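Local coordinates for probable transcriptional regulator, ArsR family protein (Rhodococcus sp. RHA1, PDB 3F6O) that probably acts as a dimeric DNA-binding transcription factor of the ArsR family, with a helix-turn-helix domain in each subunit, at residues A[10-15]-A[83-88]. Numbering follows the deposited sequence.
Sequences GIFQAL and EAWLAE
Phe12 and Trp85 carry the whole of this contact, meeting as an offset T-shaped pair. Their planes stand at 77°, and the centroid of the Phe12 ring lies 5.9 Å from that of the six-membered ring of Trp85. The phenyl ring presents its edge to the indole face, and its leading atom is the far corner: CZ of Phe12 comes to 4.2 Å from CE3 of Trp85. That one approach, on the benzo part of the indole, is the closest between the segments, so the touch is light; the two sides together bury 79 Å².

The backbones are well separated, with 10.8 Å between CA of Phe12 and CA of Trp85, and the two rings bridge the gap. Both side chains start out toward the other segment, and they cross at about a right angle. CG of Trp85 lies anti to the backbone N (chi1 -179°), and a second torsion near 86° turns the indole broadside to the incoming phenyl edge. With CG anti to its carbonyl carbon, Phe12 extends CZ to the indole. Nothing polar joins the segments, and both aromatic residues are buried.

In the winged helix-turn-helix fold of the ArsR family, with the 61-66/69-74 hairpin as its wing, the pair links helix 5-15 to the long C-terminal helix 77-94, the two helices that flank the helix-turn-helix region and the wing in sequence. Phe12 also packs on Val82, one turn before Trp85, while Ile11 rests on Pro78, Ala81 and Val82 of the same helix. Leu15 of the second subunit packs against both Phe12 and Trp85, and Gln13 hydrogen-bonds its counterpart in that subunit, which places the aromatic pair at the dimer interface between these terminal helices.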
ATOM      1  N   GLY A  10      -8.299  -1.965   0.391  1.00 16.54           N
ATOM      2  CA  GLY A  10      -7.959  -3.347   0.707  1.00 17.79           C
ATOM      3  C   GLY A  10      -6.693  -3.829   0.007  1.00 17.27           C
ATOM      4  O   GLY A  10      -5.962  -4.654   0.534  1.00 17.46           O
ATOM      5  N   ILE A  11      -6.467  -3.347  -1.207  1.00 17.19           N
ATOM      6  CA  ILE A  11      -5.254  -3.684  -1.969  1.00 17.19           C
ATOM      7  C   ILE A  11      -4.008  -3.231  -1.197  1.00 15.71           C
ATOM      8  O   ILE A  11      -3.066  -3.991  -1.011  1.00 16.18           O
ATOM      9  CB  ILE A  11      -5.334  -3.086  -3.397  1.00 17.42           C
ATOM     10  CG1 ILE A  11      -6.258  -3.959  -4.276  1.00 18.27           C
ATOM     11  CG2 ILE A  11      -3.938  -2.935  -4.052  1.00 18.67           C
ATOM     12  CD1 ILE A  11      -6.590  -3.285  -5.587  1.00 21.61           C
ATOM     13  N   PHE A  12      -4.014  -1.990  -0.736  1.00 14.85           N
ATOM     14  CA  PHE A  12      -2.886  -1.503   0.033  1.00 15.10           C
ATOM     15  C   PHE A  12      -2.809  -2.124   1.439  1.00 15.29           C
ATOM     16  O   PHE A  12      -1.724  -2.440   1.895  1.00 14.82           O
ATOM     17  CB  PHE A  12      -2.907   0.017   0.106  1.00 14.80           C
ATOM     18  CG  PHE A  12      -2.495   0.684  -1.154  1.00 14.65           C
ATOM     19  CD1 PHE A  12      -1.231   0.458  -1.696  1.00 15.52           C
ATOM     20  CD2 PHE A  12      -3.333   1.600  -1.761  1.00 14.93           C
ATOM     21  CE1 PHE A  12      -0.854   1.114  -2.864  1.00 16.68           C
ATOM     22  CE2 PHE A  12      -2.949   2.276  -2.930  1.00 17.42           C
ATOM     23  CZ  PHE A  12      -1.707   2.025  -3.475  1.00 15.82           C
ATOM     24  N   GLN A  13      -3.947  -2.350   2.104  1.00 14.90           N
ATOM     25  CA  GLN A  13      -3.913  -3.022   3.413  1.00 15.57           C
ATOM     26  C   GLN A  13      -3.268  -4.412   3.341  1.00 15.21           C
ATOM     27  O   GLN A  13      -2.570  -4.848   4.275  1.00 15.68           O
ATOM     28  CB  GLN A  13      -5.335  -3.126   3.997  1.00 15.86           C
ATOM     29  CG  GLN A  13      -5.373  -3.676   5.416  1.00 20.29           C
ATOM     30  CD  GLN A  13      -4.740  -2.759   6.427  1.00 22.65           C
ATOM     31  OE1 GLN A  13      -5.263  -1.691   6.713  1.00 25.45           O
ATOM     32  NE2 GLN A  13      -3.602  -3.176   6.991  1.00 24.88           N
ATOM     33  N   ALA A  14      -3.501  -5.103   2.228  1.00 14.64           N
ATOM     34  CA  ALA A  14      -2.941  -6.426   2.025  1.00 13.75           C
ATOM     35  C   ALA A  14      -1.419  -6.358   2.032  1.00 13.84           C
ATOM     36  O   ALA A  14      -0.767  -7.216   2.621  1.00 12.72           O
ATOM     37  CB  ALA A  14      -3.463  -7.057   0.744  1.00 12.27           C
ATOM     38  N   LEU A  15      -0.869  -5.330   1.395  1.00 14.11           N
ATOM     39  CA  LEU A  15       0.588  -5.151   1.316  1.00 15.18           C
ATOM     40  C   LEU A  15       1.252  -4.651   2.612  1.00 16.44           C
ATOM     41  O   LEU A  15       2.487  -4.643   2.715  1.00 16.66           O
ATOM     42  CB  LEU A  15       0.941  -4.184   0.161  1.00 15.23           C
ATOM     43  CG  LEU A  15       0.583  -4.638  -1.243  1.00 13.99           C
ATOM     44  CD1 LEU A  15       1.083  -3.635  -2.315  1.00 18.08           C
ATOM     45  CD2 LEU A  15       1.106  -6.043  -1.527  1.00 14.42           C
ATOM     46  N   GLU A  83       0.292   0.459  -9.456  1.00 24.78           N
ATOM     47  CA  GLU A  83       0.990   1.195 -10.512  1.00 25.78           C
ATOM     48  C   GLU A  83       0.237   2.443 -10.965  1.00 25.56           C
ATOM     49  O   GLU A  83       0.825   3.535 -11.043  1.00 26.67           O
ATOM     50  CB  GLU A  83       1.258   0.276 -11.704  1.00 26.01           C
ATOM     51  CG  GLU A  83       2.589  -0.387 -11.633  1.00 29.51           C
ATOM     52  CD  GLU A  83       2.978  -1.024 -12.968  1.00 34.31           C
ATOM     53  N   ALA A  84      -1.059   2.281 -11.233  1.00 25.07           N
ATOM     54  CA  ALA A  84      -1.934   3.366 -11.672  1.00 24.23           C
ATOM     55  C   ALA A  84      -2.017   4.511 -10.646  1.00 24.05           C
ATOM     56  O   ALA A  84      -1.921   5.688 -11.015  1.00 22.45           O
ATOM     57  CB  ALA A  84      -3.336   2.821 -11.964  1.00 23.92           C
ATOM     58  N   TRP A  85      -2.189   4.173  -9.360  1.00 23.75           N
ATOM     59  CA  TRP A  85      -2.317   5.214  -8.348  1.00 23.73           C
ATOM     60  C   TRP A  85      -0.990   5.955  -8.219  1.00 24.37           C
ATOM     61  O   TRP A  85      -0.967   7.196  -8.148  1.00 24.28           O
ATOM     62  CB  TRP A  85      -2.752   4.653  -6.971  1.00 23.32           C
ATOM     63  CG  TRP A  85      -2.895   5.742  -5.941  1.00 21.18           C
ATOM     64  CD1 TRP A  85      -3.994   6.512  -5.716  1.00 22.00           C
ATOM     65  CD2 TRP A  85      -1.880   6.206  -5.028  1.00 20.49           C
ATOM     66  NE1 TRP A  85      -3.730   7.437  -4.714  1.00 20.94           N
ATOM     67  CE2 TRP A  85      -2.441   7.257  -4.277  1.00 21.08           C
ATOM     68  CE3 TRP A  85      -0.542   5.827  -4.778  1.00 21.54           C
ATOM     69  CZ2 TRP A  85      -1.721   7.939  -3.283  1.00 22.50           C
ATOM     70  CZ3 TRP A  85       0.172   6.508  -3.776  1.00 22.00           C
ATOM     71  CH2 TRP A  85      -0.422   7.553  -3.054  1.00 21.51           C
ATOM     72  N   LEU A  86       0.102   5.200  -8.163  1.00 24.85           N
ATOM     73  CA  LEU A  86       1.442   5.785  -8.052  1.00 27.14           C
ATOM     74  C   LEU A  86       1.709   6.746  -9.198  1.00 27.71           C
ATOM     75  O   LEU A  86       2.138   7.870  -8.976  1.00 28.37           O
ATOM     76  CB  LEU A  86       2.508   4.702  -8.113  1.00 27.22           C
ATOM     77  CG  LEU A  86       2.904   3.978  -6.836  1.00 30.65           C
ATOM     78  CD1 LEU A  86       3.678   2.721  -7.249  1.00 32.16           C
ATOM     79  CD2 LEU A  86       3.727   4.884  -5.900  1.00 33.41           C
ATOM     80  N   ALA A  87       1.461   6.281 -10.422  1.00 28.76           N
ATOM     81  CA  ALA A  87       1.721   7.048 -11.638  1.00 29.28           C
ATOM     82  C   ALA A  87       0.961   8.369 -11.640  1.00 29.37           C
ATOM     83  O   ALA A  87       1.477   9.388 -12.099  1.00 29.63           O
ATOM     84  CB  ALA A  87       1.357   6.211 -12.869  1.00 29.88           C
ATOM     85  N   GLU A  88      -0.267   8.342 -11.134  1.00 29.38           N
ATOM     86  CA  GLU A  88      -1.108   9.518 -11.030  1.00 29.86           C
ATOM     87  C   GLU A  88      -0.465  10.582 -10.126  1.00 28.98           C
ATOM     88  O   GLU A  88      -0.475  11.769 -10.457  1.00 28.45           O
ATOM     89  CB  GLU A  88      -2.499   9.115 -10.538  1.00 30.20           C
ATOM     90  CG  GLU A  88      -3.287  10.217  -9.841  1.00 32.08           C
ATOM     91  CD  GLU A  88      -4.675   9.754  -9.412  1.00 33.79           C
ATOM     92  OE1 GLU A  88      -5.547   9.648 -10.319  1.00 39.06           O
ATOM     93  OE2 GLU A  88      -4.906   9.525  -8.185  1.00 32.73           O
TER